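Local coordinates for protein hydrolase (Burkholderia cenocepacia, PDB 4QKU) that probably hydrolyses fumarylacetoacetate to fumarate and acetoacetate in the last step of phenylalanine and tyrosine breakdown, with the help of bound metal ions, at residues Q63-A68 against Q128-Q133; T335-T340 against E394-N399. All blocks are in the same frame, centred on the assembly; numbering follows the deposited sequence.

Interaction 1. Residues Q63-A68 against Q128-Q133; sequences QIVDLA and QVLVAQ
Ile64 and Val131 form the hydrogen-bonded pair of an antiparallel ladder that adds strand 130-132 as an edge strand of the five-stranded antiparallel sheet in the N-terminal part of the chain. Ile64 N reaches Val131 O at 2.7 Å, and Val131 N returns a bond to Ile64 O at 3.0 Å. One more backbone bond, Asp66 N to Val129 O at 2.9 Å, ties the end of helix 123-129 to strand 63-66. Beta-branched Ile64 and Val131 suit the extended backbone and share one face of the sheet. On the opposite face Val65 and Leu130 lie side by side, with CG2 of the valine 4.0 Å from CD2 of the leucine. Gln63, its chain bent at chi2 (-67°), folds back so that its amide lies over Leu130 CB and the backbone of Ala132. Gln133 stretches back across Ile64, its CG 3.6 Å from Ile64 CG1, and its NE2 donates to Gln63 O at 2.9 Å from above the carbonyl plane. Farther out, Asp66 serves as N-cap of helix 67-72: OD1 accepts from Ala69 N, while OD2 forms a salt bridge with NE of Arg55 on neighbouring strand 55-60.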
ATOM      1  N   GLN B  63     -33.319  -4.438  -4.208  1.00 20.07           N
ATOM      2  CA  GLN B  63     -32.839  -5.561  -4.998  1.00 19.72           C
ATOM      3  C   GLN B  63     -31.401  -5.332  -5.449  1.00 18.65           C
ATOM      4  O   GLN B  63     -30.863  -4.234  -5.305  1.00 18.02           O
ATOM      5  CB  GLN B  63     -33.684  -5.692  -6.274  1.00 20.44           C
ATOM      6  CG  GLN B  63     -35.146  -5.968  -6.067  1.00 21.20           C
ATOM      7  CD  GLN B  63     -35.364  -7.344  -5.477  1.00 21.83           C
ATOM      8  OE1 GLN B  63     -35.018  -8.359  -6.082  1.00 21.43           O
ATOM      9  NE2 GLN B  63     -35.966  -7.388  -4.284  1.00 22.36           N
ATOM     10  N   ILE B  64     -30.818  -6.380  -6.036  1.00 17.93           N
ATOM     11  CA  ILE B  64     -29.550  -6.310  -6.735  1.00 17.02           C
ATOM     12  C   ILE B  64     -29.684  -6.940  -8.114  1.00 17.24           C
ATOM     13  O   ILE B  64     -30.211  -8.026  -8.276  1.00 17.14           O
ATOM     14  CB  ILE B  64     -28.428  -7.042  -5.992  1.00 16.94           C
ATOM     15  CG1 ILE B  64     -28.239  -6.422  -4.603  1.00 16.81           C
ATOM     16  CG2 ILE B  64     -27.107  -6.981  -6.775  1.00 16.62           C
ATOM     17  CD1 ILE B  64     -27.329  -7.215  -3.678  1.00 16.55           C
ATOM     18  N   VAL B  65     -29.168  -6.224  -9.102  1.00 17.38           N
ATOM     19  CA  VAL B  65     -29.050  -6.718 -10.447  1.00 17.72           C
ATOM     20  C   VAL B  65     -27.780  -7.598 -10.576  1.00 17.38           C
ATOM     21  O   VAL B  65     -26.654  -7.145 -10.398  1.00 16.32           O
ATOM     22  CB  VAL B  65     -28.994  -5.557 -11.445  1.00 17.74           C
ATOM     23  CG1 VAL B  65     -29.019  -6.081 -12.868  1.00 18.28           C
ATOM     24  CG2 VAL B  65     -30.190  -4.641 -11.223  1.00 18.20           C
ATOM     25  N   ASP B  66     -28.011  -8.849 -10.935  1.00 17.71           N
ATOM     26  CA  ASP B  66     -26.956  -9.793 -11.182  1.00 17.81           C
ATOM     27  C   ASP B  66     -26.470  -9.542 -12.599  1.00 17.73           C
ATOM     28  O   ASP B  66     -27.041 -10.053 -13.541  1.00 17.94           O
ATOM     29  CB  ASP B  66     -27.505 -11.220 -11.031  1.00 18.18           C
ATOM     30  CG  ASP B  66     -26.415 -12.282 -11.034  1.00 18.40           C
ATOM     31  OD1 ASP B  66     -25.438 -12.170 -11.810  1.00 18.91           O
ATOM     32  OD2 ASP B  66     -26.556 -13.275 -10.282  1.00 18.72           O
ATOM     33  N   LEU B  67     -25.379  -8.795 -12.728  1.00 17.46           N
ATOM     34  CA  LEU B  67     -24.840  -8.454 -14.046  1.00 17.77           C
ATOM     35  C   LEU B  67     -24.467  -9.664 -14.937  1.00 18.20           C
ATOM     36  O   LEU B  67     -24.750  -9.646 -16.123  1.00 18.26           O
ATOM     37  CB  LEU B  67     -23.633  -7.510 -13.923  1.00 17.14           C
ATOM     38  CG  LEU B  67     -23.895  -6.147 -13.287  1.00 16.68           C
ATOM     39  CD1 LEU B  67     -22.650  -5.267 -13.358  1.00 16.30           C
ATOM     40  CD2 LEU B  67     -25.074  -5.454 -13.971  1.00 16.95           C
ATOM     41  N   ALA B  68     -23.814 -10.678 -14.370  1.00 18.26           N
ATOM     42  CA  ALA B  68     -23.438 -11.876 -15.126  1.00 19.06           C
ATOM     43  C   ALA B  68     -24.653 -12.550 -15.714  1.00 19.71           C
ATOM     44  O   ALA B  68     -24.691 -12.822 -16.912  1.00 19.69           O
ATOM     45  CB  ALA B  68     -22.687 -12.869 -14.243  1.00 19.14           C
ATOM     46  N   GLN B 128     -34.436 -15.000 -11.940  1.00 30.28           N
ATOM     47  CA  GLN B 128     -33.049 -15.430 -12.158  1.00 31.02           C
ATOM     48  C   GLN B 128     -32.021 -14.282 -12.159  1.00 31.47           C
ATOM     49  O   GLN B 128     -30.843 -14.542 -11.925  1.00 34.56           O
ATOM     50  CB  GLN B 128     -32.902 -16.268 -13.431  1.00 31.30           C
ATOM     51  N   VAL B 129     -32.427 -13.035 -12.417  1.00 30.08           N
ATOM     52  CA  VAL B 129     -31.451 -11.945 -12.546  1.00 28.68           C
ATOM     53  C   VAL B 129     -31.495 -10.897 -11.437  1.00 27.82           C
ATOM     54  O   VAL B 129     -30.647 -10.004 -11.386  1.00 27.57           O
ATOM     55  CB  VAL B 129     -31.572 -11.231 -13.904  1.00 28.97           C
ATOM     56  CG1 VAL B 129     -31.532 -12.249 -15.035  1.00 29.22           C
ATOM     57  CG2 VAL B 129     -32.833 -10.392 -13.980  1.00 29.85           C
ATOM     58  N   LEU B 130     -32.469 -11.003 -10.554  1.00 27.59           N
ATOM     59  CA  LEU B 130     -32.565 -10.098  -9.437  1.00 27.11           C
ATOM     60  C   LEU B 130     -32.458 -10.892  -8.154  1.00 27.76           C
ATOM     61  O   LEU B 130     -33.006 -11.993  -8.031  1.00 27.68           O
ATOM     62  CB  LEU B 130     -33.889  -9.355  -9.464  1.00 27.64           C
ATOM     63  CG  LEU B 130     -34.126  -8.509 -10.714  1.00 28.38           C
ATOM     64  CD1 LEU B 130     -35.525  -7.890 -10.654  1.00 29.58           C
ATOM     65  CD2 LEU B 130     -33.078  -7.428 -10.881  1.00 27.22           C
ATOM     66  N   VAL B 131     -31.784 -10.292  -7.181  1.00 27.64           N
ATOM     67  CA  VAL B 131     -31.573 -10.905  -5.896  1.00 27.85           C
ATOM     68  C   VAL B 131     -31.859  -9.852  -4.843  1.00 26.35           C
ATOM     69  O   VAL B 131     -31.345  -8.745  -4.922  1.00 25.48           O
ATOM     70  CB  VAL B 131     -30.123 -11.384  -5.777  1.00 28.75           C
ATOM     71  CG1 VAL B 131     -29.823 -11.846  -4.361  1.00 29.46           C
ATOM     72  CG2 VAL B 131     -29.857 -12.505  -6.779  1.00 29.54           C
ATOM     73  N   ALA B 132     -32.677 -10.194  -3.859  1.00 25.97           N
ATOM     74  CA  ALA B 132     -32.996  -9.245  -2.799  1.00 25.88           C
ATOM     75  C   ALA B 132     -31.732  -8.982  -1.977  1.00 24.85           C
ATOM     76  O   ALA B 132     -30.962  -9.913  -1.699  1.00 24.71           O
ATOM     77  CB  ALA B 132     -34.136  -9.761  -1.917  1.00 26.09           C
ATOM     78  N   GLN B 133     -31.517  -7.719  -1.626  1.00 23.78           N
ATOM     79  CA  GLN B 133     -30.383  -7.334  -0.792  1.00 23.94           C
ATOM     80  C   GLN B 133     -30.416  -8.095   0.515  1.00 24.39           C
ATOM     81  O   GLN B 133     -29.381  -8.506   1.014  1.00 24.16           O
ATOM     82  CB  GLN B 133     -30.376  -5.826  -0.563  1.00 23.54           C
ATOM     83  CG  GLN B 133     -29.972  -5.051  -1.814  1.00 23.20           C
ATOM     84  CD  GLN B 133     -30.118  -3.538  -1.668  1.00 23.42           C
ATOM     85  OE1 GLN B 133     -29.773  -2.971  -0.627  1.00 25.23           O
ATOM     86  NE2 GLN B 133     -30.608  -2.879  -2.707  1.00 23.17           N
TER

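Interaction 2. Residues T335-T340 against E394-N399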
ATOM      1  N   THR B 335     -27.363   6.855  18.224  1.00 22.73           N
ATOM      2  CA  THR B 335     -27.226   8.278  18.467  1.00 22.05           C
ATOM      3  C   THR B 335     -26.518   8.915  17.273  1.00 21.11           C
ATOM      4  O   THR B 335     -25.444   8.473  16.894  1.00 20.65           O
ATOM      5  CB  THR B 335     -26.411   8.542  19.753  1.00 21.94           C
ATOM      6  OG1 THR B 335     -27.018   7.872  20.864  1.00 21.93           O
ATOM      7  CG2 THR B 335     -26.325  10.027  20.063  1.00 21.95           C
ATOM      8  N   SER B 336     -27.125   9.950  16.685  1.00 21.08           N
ATOM      9  CA  SER B 336     -26.491  10.767  15.661  1.00 20.64           C
ATOM     10  C   SER B 336     -25.442  11.659  16.326  1.00 21.42           C
ATOM     11  O   SER B 336     -25.775  12.489  17.155  1.00 22.28           O
ATOM     12  CB  SER B 336     -27.532  11.643  14.957  1.00 20.55           C
ATOM     13  OG  SER B 336     -26.935  12.620  14.109  1.00 19.86           O
ATOM     14  N   ILE B 337     -24.172  11.475  15.992  1.00 21.53           N
ATOM     15  CA  ILE B 337     -23.117  12.236  16.649  1.00 21.81           C
ATOM     16  C   ILE B 337     -22.463  13.261  15.741  1.00 22.03           C
ATOM     17  O   ILE B 337     -21.767  14.151  16.216  1.00 22.22           O
ATOM     18  CB  ILE B 337     -22.056  11.301  17.282  1.00 21.76           C
ATOM     19  CG1 ILE B 337     -21.311  10.488  16.208  1.00 21.59           C
ATOM     20  CG2 ILE B 337     -22.703  10.366  18.296  1.00 21.94           C
ATOM     21  CD1 ILE B 337     -20.111   9.712  16.725  1.00 21.44           C
ATOM     22  N   CYS B 338     -22.641  13.124  14.434  1.00 22.60           N
ATOM     23  CA  CYS B 338     -22.015  14.047  13.487  1.00 23.41           C
ATOM     24  C   CYS B 338     -22.902  14.211  12.276  1.00 23.34           C
ATOM     25  O   CYS B 338     -23.383  13.231  11.718  1.00 24.39           O
ATOM     26  CB  CYS B 338     -20.636  13.542  13.045  1.00 23.54           C
ATOM     27  SG  CYS B 338     -19.867  14.539  11.729  1.00 26.55           S
ATOM     28  N   ARG B 339     -23.142  15.454  11.893  1.00 23.35           N
ATOM     29  CA  ARG B 339     -23.786  15.758  10.635  1.00 23.32           C
ATOM     30  C   ARG B 339     -22.895  16.746   9.926  1.00 21.86           C
ATOM     31  O   ARG B 339     -22.561  17.798  10.467  1.00 22.29           O
ATOM     32  CB  ARG B 339     -25.176  16.362  10.868  1.00 25.53           C
ATOM     33  CG  ARG B 339     -26.297  15.338  10.989  1.00 27.45           C
ATOM     34  CD  ARG B 339     -27.293  15.667  12.124  1.00 29.97           C
ATOM     35  NE  ARG B 339     -26.766  15.301  13.462  1.00 32.08           N
ATOM     36  CZ  ARG B 339     -26.644  16.103  14.530  1.00 33.34           C
ATOM     37  NH1 ARG B 339     -26.986  17.383  14.501  1.00 33.25           N
ATOM     38  NH2 ARG B 339     -26.143  15.598  15.658  1.00 34.44           N
ATOM     39  N   THR B 340     -22.491  16.428   8.717  1.00 20.07           N
ATOM     40  CA  THR B 340     -21.673  17.375   7.990  1.00 19.63           C
ATOM     41  C   THR B 340     -21.906  17.170   6.488  1.00 19.10           C
ATOM     42  O   THR B 340     -22.868  16.484   6.088  1.00 19.97           O
ATOM     43  CB  THR B 340     -20.176  17.276   8.435  1.00 19.15           C
ATOM     44  OG1 THR B 340     -19.445  18.386   7.924  1.00 18.67           O
ATOM     45  CG2 THR B 340     -19.519  15.953   7.975  1.00 18.51           C
ATOM     46  N   GLU B 394     -15.415  16.738  26.858  1.00 30.79           N
ATOM     47  CA  GLU B 394     -16.874  16.920  26.822  1.00 29.96           C
ATOM     48  C   GLU B 394     -17.515  15.633  26.262  1.00 28.88           C
ATOM     49  O   GLU B 394     -17.644  15.472  25.054  1.00 27.09           O
ATOM     50  CB  GLU B 394     -17.288  18.179  26.027  1.00 30.22           C
ATOM     51  N   PRO B 395     -17.925  14.708  27.147  1.00 28.30           N
ATOM     52  CA  PRO B 395     -18.535  13.477  26.631  1.00 27.70           C
ATOM     53  C   PRO B 395     -19.852  13.704  25.868  1.00 27.43           C
ATOM     54  O   PRO B 395     -20.535  14.686  26.092  1.00 28.24           O
ATOM     55  CB  PRO B 395     -18.792  12.646  27.891  1.00 28.47           C
ATOM     56  CG  PRO B 395     -17.929  13.247  28.953  1.00 28.65           C
ATOM     57  CD  PRO B 395     -17.763  14.689  28.609  1.00 28.49           C
ATOM     58  N   VAL B 396     -20.163  12.801  24.948  1.00 26.70           N
ATOM     59  CA  VAL B 396     -21.370  12.853  24.137  1.00 26.69           C
ATOM     60  C   VAL B 396     -22.478  12.080  24.842  1.00 26.92           C
ATOM     61  O   VAL B 396     -22.283  10.910  25.187  1.00 26.33           O
ATOM     62  CB  VAL B 396     -21.127  12.194  22.752  1.00 26.60           C
ATOM     63  CG1 VAL B 396     -22.409  12.076  21.959  1.00 27.16           C
ATOM     64  CG2 VAL B 396     -20.132  13.005  21.936  1.00 26.85           C
ATOM     65  N   ALA B 397     -23.627  12.724  25.049  1.00 26.89           N
ATOM     66  CA  ALA B 397     -24.812  12.064  25.600  1.00 27.12           C
ATOM     67  C   ALA B 397     -25.430  11.160  24.551  1.00 26.20           C
ATOM     68  O   ALA B 397     -25.521  11.536  23.394  1.00 26.57           O
ATOM     69  CB  ALA B 397     -25.827  13.105  26.047  1.00 27.75           C
ATOM     70  N   LEU B 398     -25.817   9.955  24.933  1.00 25.91           N
ATOM     71  CA  LEU B 398     -26.454   9.031  23.992  1.00 25.36           C
ATOM     72  C   LEU B 398     -27.990   9.004  24.105  1.00 26.09           C
ATOM     73  O   LEU B 398     -28.580   9.005  25.195  1.00 26.18           O
ATOM     74  CB  LEU B 398     -25.933   7.619  24.215  1.00 25.40           C
ATOM     75  CG  LEU B 398     -24.426   7.391  24.201  1.00 24.94           C
ATOM     76  CD1 LEU B 398     -24.115   5.915  24.420  1.00 25.04           C
ATOM     77  CD2 LEU B 398     -23.815   7.879  22.890  1.00 24.11           C
ATOM     78  N   ASN B 399     -28.626   8.983  22.946  1.00 26.20           N
ATOM     79  CA  ASN B 399     -30.037   8.711  22.828  1.00 26.37           C
ATOM     80  C   ASN B 399     -30.316   7.379  23.513  1.00 26.90           C
ATOM     81  O   ASN B 399     -29.755   6.343  23.129  1.00 25.28           O
ATOM     82  CB  ASN B 399     -30.414   8.632  21.355  1.00 26.05           C
ATOM     83  CG  ASN B 399     -31.877   8.342  21.147  1.00 26.92           C
ATOM     84  OD1 ASN B 399     -32.714   8.858  21.859  1.00 27.48           O
ATOM     85  ND2 ASN B 399     -32.189   7.500  20.175  1.00 27.32           N
TER
HETATM   86  O   HOH W   1     -28.201   5.539  21.112  1.00 27.47           O
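The backbones of 335-340 and 394-399 come close at one end, with the CA atoms of Thr335 and Asn399 5.2 Å apart, and by Ile337 and Val396 the separation has grown to 7.7 Å, too wide for strand pairing. Thr335 makes the polar link with its side chain instead. A chi1 of -56° sets OG1 beside its own backbone N, where it accepts from Asn399 N at 2.9 Å, a bent bond with 131° at the hydrogen. The same hydroxyl donates to a water at 2.6 Å, and that water donates in turn to Asn399 O, 2.7 Å away, so one threonine serves both the N-H and the carbonyl of a loop residue. Its methyl CG2 meanwhile rests 3.7 Å from Ala397 O, and Leu398 CB lies against the hydroxyl. Threonine suits this place because its beta-branched side chain fits a strand and its hydroxyl can accept from the amide and donate to the water at once. Farther along, Ile337 CG2 meets Val396 CG1 at 4.1 Å, the two side chains crossing at about a right angle; Leu385 and Leu388 of helix 385-388 also pack on Ile337. Strand 335-341 pairs with strand 317-327 in the mixed sheet of the C-terminal domain, and the irregularity at Ile337 and Cys338, both facing Val324, is a classic beta bulge.

Along the chain the two contacts are in series, 63-133 being complete before 335 begins; one lies in the N-terminal part and the other in the C-terminal part of a fumarylacetoacetase-type hydrolase. Their centres are 36 Å apart and their nearest atoms about 21 Å, and they share no sheet. Strands 63-66 and 130-132 are neighbours in an antiparallel sheet, whereas 335-340 belongs to a mixed sheet and 394-399 includes a strand of a separate two-stranded hairpin. Interaction 1 lies away from the predicted substrate and metal sites, while the Ile337 side chain of interaction 2 is about 11 Å from that of Glu222, a predicted calcium ligand. The two contacts thus lie in separate sheets and do not touch.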